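Local structure of putative NADPH:quinone oxidoreductase (Ralstonia eutropha, 3IUP) at residues G162-M167 / D195-V200; R168-S173 / A241-D246; H219-A224 / Q230-A235; Q256-M261 / M302-G307. The protein binds NADPH and probably uses it to reduce quinones, as a putative NADPH:quinone oxidoreductase of the medium-chain dehydrogenase/reductase type. One frame throughout, in Å; residues are numbered along the deposited sequence. Where two conformers were deposited one is given.

Interaction 1: residues G162-M167 / D195-V200; sequences GMVETM and DGIKLV
V164 on the helical segment 162-167 and I197 on the loop that leads into strand 199-203 bring their backbones to a CA-CA separation of 8.5 Å, a spacing that only side chains bridge. The setting is the Rossmann-type nucleotide-binding domain: helix 155-169 packs on one side of the parallel sheet, and I197 lies just past the end of helix 183-195, where G196 turns the chain with positive phi toward the next strand. I197 is the one residue of its segment in contact, and its two branches divide the work. The CD1 branch meets V164 tip to tip, CG1 of V164 standing 3.4 Å from CD1 of I197, tighter than ordinary van der Waals contact, while V164 CG2 lies farther off at 4.0 Å from the same methyl. V164 CG1 is directed there by a chi1 of 175°, which sets it opposite the backbone N. The CG2 branch takes the selenomethionine M167, whose chain runs past I197 in the opposite direction and bends at chi3 (81°), placing both SE and CE next to that methyl. L188 and C192 of helix 183-195 and L175 of strand 175-177 extend the apolar cluster. Within the helix, T166 OG1 bonds to G162 O at 2.8 Å, reaching it from the opposite face of the carbonyl plane to T166 N.

Interaction 2: residues R168-S173 / A241-D246; sequences RLEGHS and ATIAFD. With ACT (acetate ion), chain I; ACT (acetate ion), chain H.
H172 carries this contact, meeting T242 with its ring edge and I243 with a ring face. From the backbone outward, H172 CB lies 3.7 Å from CG2 of I243, and CG is near T242 OG1 at the edge and near I243 CB over the face. At ND1 the ring makes its polar bond: T242 OG1 sits in the ring plane, 2.6 Å from H172 ND1, on a nearly straight line (176°). Next to it, H172 CE1 comes 3.3 Å from T242 O. On the other branch, CD2 passes I243 CB and CD1, and NE2 at the far end is still near I243 CB. The CB of I243 is thus centred over the imidazole, 3.6 Å from the ring centroid and 9° off its normal, a CH-pi contact; bond and face together would restrict the rotation of the ring. A chi1 of 57° sets T242 OG1 between its own backbone N and carbonyl carbon, where it also shares a water with S173 N. E170 crosses I243 at about a right angle, OE1 lying 4.0 Å from I243 CD1, while OE2 bonds to Y284 OH. At the exposed R168, NH1 and NH2 both bond to O of one acetate (chain I), and NH1 makes a weak bond to a second (chain H); both ions are probably from the crystallisation liquor.

A Schellman motif, with G171 as its C-prime residue, ends helix 155-169 just before H172, whose side chain touches M167 of that helix, while strand 243-249 runs on between strands 175-177 and 281-285 of the parallel sheet.

Interaction 3: residues H219-A224 / Q230-A235; sequences HVCNAA and QDLTEA
H219 opens the contact with A235: its ND1 lies 4.1 Å from A235 CB, an oblique approach, and its backbone bonds to N201 of the neighbouring strand. V220 turns away from the helix, toward helix 206-214. C221 then points back and supplies most of the packing. Its SG, set opposite the carbonyl carbon by a chi1 of -58°, lies over one turn of helix 230-235, 3.8 Å from CA of L232 and 4.0 Å from CB of A235, with D231 O and D231 CB close by. The sulfur thus meets helix backbone as much as side chain. At N222 the link becomes polar: a water accepts from N222 N and donates to D231 OD2, at 2.8 Å in each case. Both carboxylate oxygens of D231 have further partners, T227 OG1 on OD1 and S225 OG on OD2. N222 OD1 closes an Asx turn by accepting from A224 N at 3.0 Å, the donor standing well above the carbonyl plane.

The axes of strand 220-222 and helix segment 230-235, 8.3 Å apart at closest approach, run nearly antiparallel (160°), as when a helix folds back over the preceding strand in the alpha/beta units of Rossmann-type domains. Strand 220-222 is the outermost strand of the parallel sheet within this chain, beside 199-203; helix 228-239 packs against it and also touches helix 253-266 through L232 and T233 on C260.

Interaction 4: residues Q256-M261 / M302-G307; sequences QILTCM and MAWGMG
L258 reaches both W304 and M306 with a single methyl, CD1. That carbon stands 4.0 Å from CE3 on the six-membered ring of W304, where the two side chains cross at about a right angle with CD1 placed obliquely to the indole, and 3.8 Å from CE of the selenomethionine M306. W304 is turned into place by a chi1 of 67°, its CG lying between the backbone N and the carbonyl carbon. M306 CB does not point at L258; the chain is extended as far as SE, then bends at chi3 (-67°), bringing CE to L258 CD1. No hydrogen bond crosses the contact. The two segments come no nearer than 7.6 Å between CA atoms, at L258 and W304. This is helix-on-sheet packing at the border of the Rossmann-type domain, where helix 253-266 covers strand 304-308, the last strand of the parallel sheet within this chain. Farther out, F300 meets the W304 ring edge-to-face and touches L258, while V283 and K281 of the adjoining strand also touch L258. Beyond strand 304-308 the sheet continues into the second subunit: G305, M306 and G307 pair antiparallel with a strand of that chain, and M306 packs on W304 of the second subunit.

All four contacts are buried and all reach the same parallel sheet, but at different places across it. Interactions 1 and 2 share helix 155-169 and touch through M167, whose SE end serves I197 while its CG packs on I243. Interactions 3 and 4 lie at opposite ends of the sheet within this chain, yet L232 and T233 of the first meet C260 of the second where helices 228-239 and 253-266 adjoin. M261 CE packs on the backbone of T242 in interaction 2. Chemistry varies with position: interactions 1 and 4 are apolar throughout, interaction 2 adds a direct imidazole-hydroxyl bond just after a helix end, and interaction 3 a water bridge. Only interaction 4 borders the second subunit.

Interaction 1: residues G162-M167 / D195-V200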
loop_
_atom_site.group_PDB
_atom_site.type_symbol
_atom_site.label_atom_id
_atom_site.label_comp_id
_atom_site.label_asym_id
_atom_site.label_seq_id
_atom_site.Cartn_x
_atom_site.Cartn_y
_atom_site.Cartn_z
ATOM N N GLY A 162 16.348 -4.701 -10.072
ATOM C CA GLY A 162 14.963 -5.026 -9.864
ATOM C C GLY A 162 14.038 -3.853 -9.665
ATOM O O GLY A 162 12.862 -3.919 -10.005
HETATM N N MSE A 163 14.565 -2.773 -9.108
HETATM C CA MSE A 163 13.782 -1.510 -9.023
HETATM C C MSE A 163 13.455 -1.004 -10.412
HETATM O O MSE A 163 12.327 -0.625 -10.671
HETATM C CB MSE A 163 14.572 -0.452 -8.241
HETATM C CG MSE A 163 14.725 -0.851 -6.874
HETATM SE SE MSE A 163 15.816 0.547 -5.975
HETATM C CE MSE A 163 15.651 -0.166 -4.314
ATOM N N VAL A 164 14.447 -0.975 -11.292
ATOM C CA VAL A 164 14.224 -0.564 -12.667
ATOM C C VAL A 164 13.285 -1.531 -13.415
ATOM O O VAL A 164 12.338 -1.106 -14.105
ATOM C CB VAL A 164 15.526 -0.353 -13.416
ATOM C CG1 VAL A 164 15.245 -0.042 -14.892
ATOM C CG2 VAL A 164 16.323 0.774 -12.723
ATOM N N GLU A 165 13.495 -2.814 -13.186
ATOM C CA GLU A 165 12.595 -3.839 -13.748
ATOM C C GLU A 165 11.132 -3.681 -13.293
ATOM O O GLU A 165 10.226 -3.709 -14.111
ATOM C CB GLU A 165 13.120 -5.230 -13.426
ATOM C CG GLU A 165 12.421 -6.349 -14.253
ATOM C CD GLU A 165 13.126 -6.588 -15.595
ATOM O OE1 GLU A 165 14.030 -5.828 -15.972
ATOM O OE2 GLU A 165 12.746 -7.559 -16.275
ATOM N N THR A 166 10.915 -3.514 -11.999
ATOM C CA THR A 166 9.625 -3.256 -11.440
ATOM C C THR A 166 8.985 -1.987 -11.978
ATOM O O THR A 166 7.837 -2.016 -12.304
ATOM C CB THR A 166 9.684 -3.152 -9.886
ATOM O OG1 THR A 166 10.204 -4.375 -9.328
ATOM C CG2 THR A 166 8.321 -2.940 -9.294
HETATM N N MSE A 167 9.739 -0.891 -12.043
HETATM C CA MSE A 167 9.280 0.339 -12.667
HETATM C C MSE A 167 8.652 0.073 -14.051
HETATM O O MSE A 167 7.498 0.476 -14.352
HETATM C CB MSE A 167 10.481 1.266 -12.824
HETATM C CG MSE A 167 10.206 2.591 -13.455
HETATM SE SE MSE A 167 11.874 3.514 -13.940
HETATM C CE MSE A 167 12.199 2.570 -15.581
ATOM N N ASP A 195 21.873 3.983 -18.355
ATOM C CA ASP A 195 20.717 3.581 -19.141
ATOM C C ASP A 195 19.794 4.731 -19.536
ATOM O O ASP A 195 18.842 4.520 -20.276
ATOM C CB ASP A 195 19.926 2.507 -18.399
ATOM C CG ASP A 195 20.736 1.245 -18.116
ATOM O OD1 ASP A 195 21.968 1.206 -18.388
ATOM O OD2 ASP A 195 20.158 0.273 -17.575
ATOM N N GLY A 196 20.040 5.955 -19.071
ATOM C CA GLY A 196 19.171 7.074 -19.442
ATOM C C GLY A 196 17.782 7.028 -18.791
ATOM O O GLY A 196 16.794 7.413 -19.397
ATOM N N ILE A 197 17.737 6.588 -17.534
ATOM C CA ILE A 197 16.496 6.587 -16.735
ATOM C C ILE A 197 16.504 7.781 -15.801
ATOM O O ILE A 197 17.490 8.005 -15.063
ATOM C CB ILE A 197 16.419 5.275 -15.896
ATOM C CG1 ILE A 197 16.417 4.068 -16.836
ATOM C CG2 ILE A 197 15.158 5.262 -15.004
ATOM C CD1 ILE A 197 16.761 2.749 -16.182
ATOM N N LYS A 198 15.397 8.509 -15.778
ATOM C CA LYS A 198 15.250 9.622 -14.878
ATOM C C LYS A 198 15.014 9.122 -13.456
ATOM O O LYS A 198 14.254 8.165 -13.215
ATOM C CB LYS A 198 14.097 10.534 -15.345
ATOM C CG LYS A 198 14.287 11.015 -16.787
ATOM C CD LYS A 198 13.174 12.001 -17.199
ATOM N N LEU A 199 15.697 9.756 -12.529
ATOM C CA LEU A 199 15.790 9.230 -11.176
ATOM C C LEU A 199 15.792 10.402 -10.216
ATOM O O LEU A 199 16.520 11.391 -10.424
ATOM C CB LEU A 199 17.061 8.427 -11.062
ATOM C CG LEU A 199 17.490 8.071 -9.634
ATOM C CD1 LEU A 199 16.428 7.105 -8.940
ATOM C CD2 LEU A 199 18.878 7.455 -9.601
ATOM N N VAL A 200 15.007 10.315 -9.152
ATOM C CA VAL A 200 15.098 11.267 -8.079
ATOM C C VAL A 200 15.689 10.578 -6.889
ATOM O O VAL A 200 15.116 9.608 -6.360
ATOM C CB VAL A 200 13.748 11.891 -7.725
ATOM C CG1 VAL A 200 13.861 12.850 -6.480
ATOM C CG2 VAL A 200 13.072 12.557 -8.983
#

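Interaction 2: residues R168-S173 / A241-D246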
loop_
_atom_site.group_PDB
_atom_site.type_symbol
_atom_site.label_atom_id
_atom_site.label_comp_id
_atom_site.label_asym_id
_atom_site.label_seq_id
_atom_site.Cartn_x
_atom_site.Cartn_y
_atom_site.Cartn_z
ATOM N N ARG A 168 9.423 -0.603 -14.887
ATOM C CA ARG A 168 8.959 -0.963 -16.224
ATOM C C ARG A 168 7.771 -1.909 -16.237
ATOM O O ARG A 168 6.826 -1.688 -16.978
ATOM C CB ARG A 168 10.096 -1.564 -17.007
ATOM C CG ARG A 168 11.135 -0.535 -17.420
ATOM C CD ARG A 168 12.383 -1.157 -17.886
ATOM N NE ARG A 168 13.255 -0.128 -18.447
ATOM C CZ ARG A 168 14.569 -0.238 -18.553
ATOM N NH1 ARG A 168 15.198 -1.350 -18.184
ATOM N NH2 ARG A 168 15.258 0.772 -19.051
ATOM N N LEU A 169 7.829 -2.960 -15.438
ATOM C CA LEU A 169 6.721 -3.909 -15.344
ATOM C C LEU A 169 5.419 -3.272 -14.910
ATOM O O LEU A 169 4.347 -3.691 -15.348
ATOM C CB LEU A 169 7.047 -5.083 -14.418
ATOM C CG LEU A 169 8.050 -6.075 -15.000
ATOM C CD1 LEU A 169 8.668 -6.906 -13.897
ATOM C CD2 LEU A 169 7.369 -6.962 -16.085
ATOM N N GLU A 170 5.482 -2.286 -14.049
ATOM C CA GLU A 170 4.252 -1.709 -13.493
ATOM C C GLU A 170 3.863 -0.417 -14.215
ATOM O O GLU A 170 2.972 0.307 -13.804
ATOM C CB GLU A 170 4.401 -1.543 -11.982
ATOM C CG GLU A 170 4.656 -2.885 -11.339
ATOM C CD GLU A 170 4.733 -2.861 -9.804
ATOM O OE1 GLU A 170 4.543 -1.791 -9.199
ATOM O OE2 GLU A 170 4.981 -3.952 -9.247
ATOM N N GLY A 171 4.538 -0.128 -15.307
ATOM C CA GLY A 171 4.085 0.879 -16.250
ATOM C C GLY A 171 4.538 2.296 -15.964
ATOM O O GLY A 171 3.928 3.246 -16.434
ATOM N N HIS A 172 5.619 2.445 -15.233
ATOM C CA HIS A 172 6.169 3.745 -14.835
ATOM C C HIS A 172 7.371 4.040 -15.751
ATOM O O HIS A 172 8.023 3.120 -16.261
ATOM C CB HIS A 172 6.664 3.642 -13.375
ATOM C CG HIS A 172 5.593 3.263 -12.400
ATOM N ND1 HIS A 172 4.712 4.185 -11.860
ATOM C CD2 HIS A 172 5.282 2.063 -11.843
ATOM C CE1 HIS A 172 3.873 3.553 -11.045
ATOM N NE2 HIS A 172 4.201 2.263 -11.014
ATOM N N SER A 173 7.735 5.300 -15.883
ATOM C CA SER A 173 8.837 5.657 -16.771
ATOM C C SER A 173 10.055 6.209 -16.013
ATOM O O SER A 173 11.159 6.308 -16.591
ATOM C CB SER A 173 8.350 6.678 -17.786
ATOM O OG SER A 173 7.784 7.761 -17.069
ATOM N N ALA A 241 8.470 10.846 -12.402
ATOM C CA ALA A 241 8.521 9.620 -11.614
ATOM C C ALA A 241 7.224 9.375 -10.810
ATOM O O ALA A 241 6.698 10.254 -10.125
ATOM C CB ALA A 241 9.738 9.594 -10.687
ATOM N N THR A 242 6.740 8.138 -10.901
ATOM C CA THR A 242 5.507 7.715 -10.222
ATOM C C THR A 242 5.645 6.413 -9.425
ATOM O O THR A 242 4.653 5.905 -8.884
ATOM C CB THR A 242 4.334 7.649 -11.211
ATOM O OG1 THR A 242 4.621 6.775 -12.299
ATOM C CG2 THR A 242 4.017 9.051 -11.797
ATOM N N ILE A 243 6.857 5.893 -9.334
ATOM C CA ILE A 243 7.190 4.787 -8.429
ATOM C C ILE A 243 8.395 5.144 -7.584
ATOM O O ILE A 243 9.341 5.785 -8.078
ATOM C CB ILE A 243 7.418 3.453 -9.226
ATOM C CG1 ILE A 243 7.602 2.258 -8.283
ATOM C CG2 ILE A 243 8.586 3.516 -10.236
ATOM C CD1 ILE A 243 7.547 0.874 -9.033
ATOM N N ALA A 244 8.335 4.796 -6.307
ATOM C CA ALA A 244 9.414 5.049 -5.379
ATOM C C ALA A 244 9.777 3.778 -4.672
ATOM O O ALA A 244 8.880 2.985 -4.285
ATOM C CB ALA A 244 9.000 6.132 -4.292
ATOM N N PHE A 245 11.066 3.655 -4.377
ATOM C CA PHE A 245 11.561 2.643 -3.464
ATOM C C PHE A 245 12.133 3.309 -2.241
ATOM O O PHE A 245 13.112 4.084 -2.347
ATOM C CB PHE A 245 12.588 1.782 -4.149
ATOM C CG PHE A 245 12.001 0.926 -5.216
ATOM C CD1 PHE A 245 11.793 1.425 -6.458
ATOM C CD2 PHE A 245 11.624 -0.393 -4.918
ATOM C CE1 PHE A 245 11.184 0.607 -7.448
ATOM C CE2 PHE A 245 11.037 -1.169 -5.851
ATOM C CZ PHE A 245 10.820 -0.689 -7.099
ATOM N N ASP A 246 11.487 3.056 -1.111
ATOM C CA ASP A 246 11.838 3.662 0.154
ATOM C C ASP A 246 12.530 2.663 1.094
ATOM O O ASP A 246 11.937 1.674 1.513
ATOM C CB ASP A 246 10.621 4.230 0.797
ATOM C CG ASP A 246 10.900 4.786 2.193
ATOM O OD1 ASP A 246 11.957 5.436 2.386
ATOM O OD2 ASP A 246 10.049 4.584 3.060
HETATM C C ACT I . 18.338 -0.908 -19.990
HETATM O O ACT I . 17.988 -0.571 -18.824
HETATM O OXT ACT I . 17.796 -0.265 -20.929
HETATM C CH3 ACT I . 19.334 -2.005 -20.250
HETATM C C ACT H . 16.360 -3.740 -16.187
HETATM O O ACT H . 17.313 -3.719 -17.055
HETATM O OXT ACT H . 15.196 -3.287 -16.484
HETATM C CH3 ACT H . 16.579 -4.337 -14.840
HETATM O O HOH W 1 6.808 7.279 -13.954
#

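Interaction 3: residues H219-A224 / Q230-A235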
loop_
_atom_site.group_PDB
_atom_site.type_symbol
_atom_site.label_atom_id
_atom_site.label_comp_id
_atom_site.label_asym_id
_atom_site.label_seq_id
_atom_site.Cartn_x
_atom_site.Cartn_y
_atom_site.Cartn_z
ATOM N N HIS A 219 19.333 14.518 -10.044
ATOM C CA HIS A 219 18.377 15.027 -9.059
ATOM C C HIS A 219 18.619 14.433 -7.717
ATOM O O HIS A 219 18.494 13.214 -7.552
ATOM C CB HIS A 219 16.961 14.636 -9.437
ATOM C CG HIS A 219 16.501 15.180 -10.737
ATOM N ND1 HIS A 219 16.143 16.500 -10.893
ATOM C CD2 HIS A 219 16.357 14.596 -11.950
ATOM C CE1 HIS A 219 15.777 16.701 -12.150
ATOM N NE2 HIS A 219 15.893 15.561 -12.809
ATOM N N VAL A 220 18.898 15.276 -6.738
ATOM C CA VAL A 220 19.072 14.845 -5.386
ATOM C C VAL A 220 18.364 15.820 -4.487
ATOM O O VAL A 220 18.584 17.030 -4.599
ATOM C CB VAL A 220 20.545 14.809 -4.997
ATOM C CG1 VAL A 220 20.694 14.213 -3.620
ATOM C CG2 VAL A 220 21.378 14.002 -6.055
ATOM N N CYS A 221 17.467 15.308 -3.642
ATOM C CA CYS A 221 16.741 16.074 -2.648
ATOM C C CYS A 221 17.088 15.608 -1.261
ATOM O O CYS A 221 17.156 14.418 -0.980
ATOM C CB CYS A 221 15.237 15.905 -2.835
ATOM S SG CYS A 221 14.720 16.415 -4.483
ATOM N N ASN A 222 17.283 16.562 -0.378
ATOM C CA ASN A 222 17.666 16.315 0.997
ATOM C C ASN A 222 16.445 16.509 1.873
ATOM O O ASN A 222 15.910 17.581 1.968
ATOM C CB ASN A 222 18.798 17.269 1.392
ATOM C CG ASN A 222 19.200 17.171 2.842
ATOM O OD1 ASN A 222 18.858 16.236 3.538
ATOM N ND2 ASN A 222 20.024 18.107 3.275
ATOM N N ALA A 223 16.044 15.434 2.571
ATOM C CA ALA A 223 14.909 15.491 3.478
ATOM C C ALA A 223 15.072 16.517 4.603
ATOM O O ALA A 223 14.076 17.009 5.109
ATOM C CB ALA A 223 14.644 14.040 4.057
ATOM N N ALA A 224 16.313 16.850 4.973
ATOM C CA ALA A 224 16.590 17.881 5.975
ATOM C C ALA A 224 16.413 19.296 5.421
ATOM O O ALA A 224 16.475 20.255 6.179
ATOM C CB ALA A 224 18.015 17.714 6.544
ATOM N N GLN A 230 9.068 21.420 -1.764
ATOM C CA GLN A 230 9.189 22.105 -3.023
ATOM C C GLN A 230 10.235 21.509 -3.965
ATOM O O GLN A 230 9.992 21.373 -5.163
ATOM C CB GLN A 230 9.494 23.567 -2.752
ATOM C CG GLN A 230 9.798 24.437 -3.948
ATOM C CD GLN A 230 10.217 25.831 -3.462
ATOM O OE1 GLN A 230 9.622 26.359 -2.510
ATOM N NE2 GLN A 230 11.288 26.375 -4.030
ATOM N N ASP A 231 11.415 21.177 -3.430
ATOM C CA ASP A 231 12.506 20.613 -4.240
ATOM C C ASP A 231 12.039 19.262 -4.853
ATOM O O ASP A 231 12.260 18.981 -6.022
ATOM C CB ASP A 231 13.737 20.259 -3.375
ATOM C CG ASP A 231 14.313 21.422 -2.554
ATOM O OD1 ASP A 231 14.096 22.608 -2.906
ATOM O OD2 ASP A 231 15.030 21.092 -1.532
ATOM N N LEU A 232 11.390 18.446 -4.024
ATOM C CA LEU A 232 10.953 17.115 -4.435
ATOM C C LEU A 232 9.880 17.229 -5.488
ATOM O O LEU A 232 9.966 16.595 -6.561
ATOM C CB LEU A 232 10.490 16.283 -3.211
ATOM C CG LEU A 232 9.932 14.901 -3.518
ATOM C CD1 LEU A 232 10.946 14.142 -4.442
ATOM C CD2 LEU A 232 9.575 14.139 -2.244
ATOM N N THR A 233 8.943 18.138 -5.269
ATOM C CA THR A 233 7.875 18.353 -6.241
ATOM C C THR A 233 8.467 18.794 -7.591
ATOM O O THR A 233 8.100 18.278 -8.652
ATOM C CB THR A 233 6.806 19.334 -5.733
ATOM O OG1 THR A 233 6.251 18.885 -4.492
ATOM C CG2 THR A 233 5.678 19.516 -6.785
ATOM N N GLU A 234 9.432 19.718 -7.565
ATOM C CA GLU A 234 10.076 20.144 -8.816
ATOM C C GLU A 234 10.777 18.984 -9.504
ATOM O O GLU A 234 10.692 18.841 -10.682
ATOM C CB GLU A 234 11.144 21.222 -8.580
ATOM C CG GLU A 234 10.648 22.534 -8.078
ATOM C CD GLU A 234 11.823 23.504 -7.710
ATOM O OE1 GLU A 234 12.924 23.336 -8.291
ATOM O OE2 GLU A 234 11.640 24.408 -6.844
ATOM N N ALA A 235 11.529 18.200 -8.739
ATOM C CA ALA A 235 12.202 17.006 -9.274
ATOM C C ALA A 235 11.191 16.031 -9.893
ATOM O O ALA A 235 11.472 15.408 -10.917
ATOM C CB ALA A 235 13.040 16.317 -8.165
HETATM O O HOH W 2 17.076 19.163 -1.325
#

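Interaction 4: residues Q256-M261 / M302-G307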
loop_
_atom_site.group_PDB
_atom_site.type_symbol
_atom_site.label_atom_id
_atom_site.label_comp_id
_atom_site.label_asym_id
_atom_site.label_seq_id
_atom_site.Cartn_x
_atom_site.Cartn_y
_atom_site.Cartn_z
ATOM N N GLN A 256 5.171 11.627 2.093
ATOM C CA GLN A 256 5.705 12.824 1.468
ATOM C C GLN A 256 5.895 12.649 -0.028
ATOM O O GLN A 256 5.525 13.533 -0.790
ATOM C CB GLN A 256 6.977 13.241 2.135
ATOM C CG GLN A 256 6.690 13.855 3.491
ATOM C CD GLN A 256 7.938 14.077 4.315
ATOM O OE1 GLN A 256 8.929 13.390 4.154
ATOM N NE2 GLN A 256 7.841 14.980 5.277
ATOM N N ILE A 257 6.497 11.525 -0.435
ATOM C CA ILE A 257 6.714 11.239 -1.844
ATOM C C ILE A 257 5.383 11.185 -2.601
ATOM O O ILE A 257 5.218 11.796 -3.679
ATOM C CB ILE A 257 7.482 9.947 -2.062
ATOM C CG1 ILE A 257 8.896 10.061 -1.496
ATOM C CG2 ILE A 257 7.496 9.592 -3.587
ATOM C CD1 ILE A 257 9.627 8.772 -1.308
ATOM N N LEU A 258 4.410 10.449 -2.049
ATOM C CA LEU A 258 3.090 10.374 -2.687
ATOM C C LEU A 258 2.483 11.768 -2.826
ATOM O O LEU A 258 1.893 12.107 -3.876
ATOM C CB LEU A 258 2.167 9.438 -1.916
ATOM C CG LEU A 258 2.540 7.959 -2.020
ATOM C CD1 LEU A 258 1.768 7.122 -0.985
ATOM C CD2 LEU A 258 2.301 7.471 -3.497
ATOM N N THR A 259 2.551 12.555 -1.770
ATOM C CA THR A 259 1.989 13.899 -1.797
ATOM C C THR A 259 2.626 14.728 -2.929
ATOM O O THR A 259 1.925 15.416 -3.700
ATOM C CB THR A 259 2.146 14.570 -0.392
ATOM O OG1 THR A 259 1.497 13.765 0.598
ATOM C CG2 THR A 259 1.585 15.996 -0.345
ATOM N N CYS A 260 3.952 14.685 -3.015
ATOM C CA CYS A 260 4.654 15.474 -4.039
ATOM C C CYS A 260 4.402 14.938 -5.428
ATOM O O CYS A 260 4.280 15.705 -6.378
ATOM C CB CYS A 260 6.149 15.546 -3.758
ATOM S SG CYS A 260 6.523 16.445 -2.262
HETATM N N MSE A 261 4.244 13.610 -5.558
HETATM C CA MSE A 261 3.934 13.032 -6.864
HETATM C C MSE A 261 2.553 13.556 -7.335
HETATM O O MSE A 261 2.353 13.869 -8.511
HETATM C CB MSE A 261 3.879 11.508 -6.788
HETATM C CG MSE A 261 5.172 10.856 -6.806
HETATM SE SE MSE A 261 4.987 8.915 -6.607
HETATM C CE MSE A 261 6.848 8.489 -6.880
HETATM N N MSE A 302 -6.813 8.906 -4.756
HETATM C CA MSE A 302 -7.147 7.507 -4.563
HETATM C C MSE A 302 -6.261 6.559 -5.358
HETATM O O MSE A 302 -6.274 5.360 -5.119
HETATM C CB MSE A 302 -8.621 7.309 -4.921
HETATM C CG MSE A 302 -9.543 8.234 -4.135
HETATM SE SE MSE A 302 -9.481 7.707 -2.284
HETATM C CE MSE A 302 -10.333 6.011 -2.555
ATOM N N ALA A 303 -5.479 7.089 -6.316
ATOM C CA ALA A 303 -4.702 6.240 -7.226
ATOM C C ALA A 303 -3.277 6.069 -6.721
ATOM O O ALA A 303 -2.307 6.681 -7.204
ATOM C CB ALA A 303 -4.729 6.759 -8.700
ATOM N N TRP A 304 -3.162 5.255 -5.662
ATOM C CA TRP A 304 -1.908 5.060 -4.987
ATOM C C TRP A 304 -1.851 3.695 -4.355
ATOM O O TRP A 304 -2.891 3.082 -4.041
ATOM C CB TRP A 304 -1.689 6.142 -3.889
ATOM C CG TRP A 304 -2.645 6.041 -2.741
ATOM C CD1 TRP A 304 -3.875 6.562 -2.675
ATOM C CD2 TRP A 304 -2.435 5.329 -1.494
ATOM N NE1 TRP A 304 -4.482 6.197 -1.506
ATOM C CE2 TRP A 304 -3.621 5.455 -0.748
ATOM C CE3 TRP A 304 -1.361 4.612 -0.952
ATOM C CZ2 TRP A 304 -3.776 4.913 0.519
ATOM C CZ3 TRP A 304 -1.513 4.055 0.298
ATOM C CH2 TRP A 304 -2.704 4.229 1.039
ATOM N N GLY A 305 -0.632 3.239 -4.174
ATOM C CA GLY A 305 -0.379 2.021 -3.417
ATOM C C GLY A 305 0.929 2.154 -2.683
ATOM O O GLY A 305 1.871 2.894 -3.113
HETATM N N MSE A 306 1.029 1.373 -1.614
HETATM C CA MSE A 306 2.241 1.305 -0.813
HETATM C C MSE A 306 2.359 -0.156 -0.415
HETATM O O MSE A 306 1.339 -0.811 -0.076
HETATM C CB MSE A 306 2.133 2.163 0.455
HETATM C CG MSE A 306 3.411 2.192 1.223
HETATM SE SE MSE A 306 3.182 3.363 2.851
HETATM C CE MSE A 306 2.953 5.128 2.013
ATOM N N GLY A 307 3.549 -0.708 -0.412
ATOM C CA GLY A 307 3.662 -2.088 0.095
ATOM C C GLY A 307 5.083 -2.561 0.231
ATOM O O GLY A 307 5.999 -1.837 -0.114
#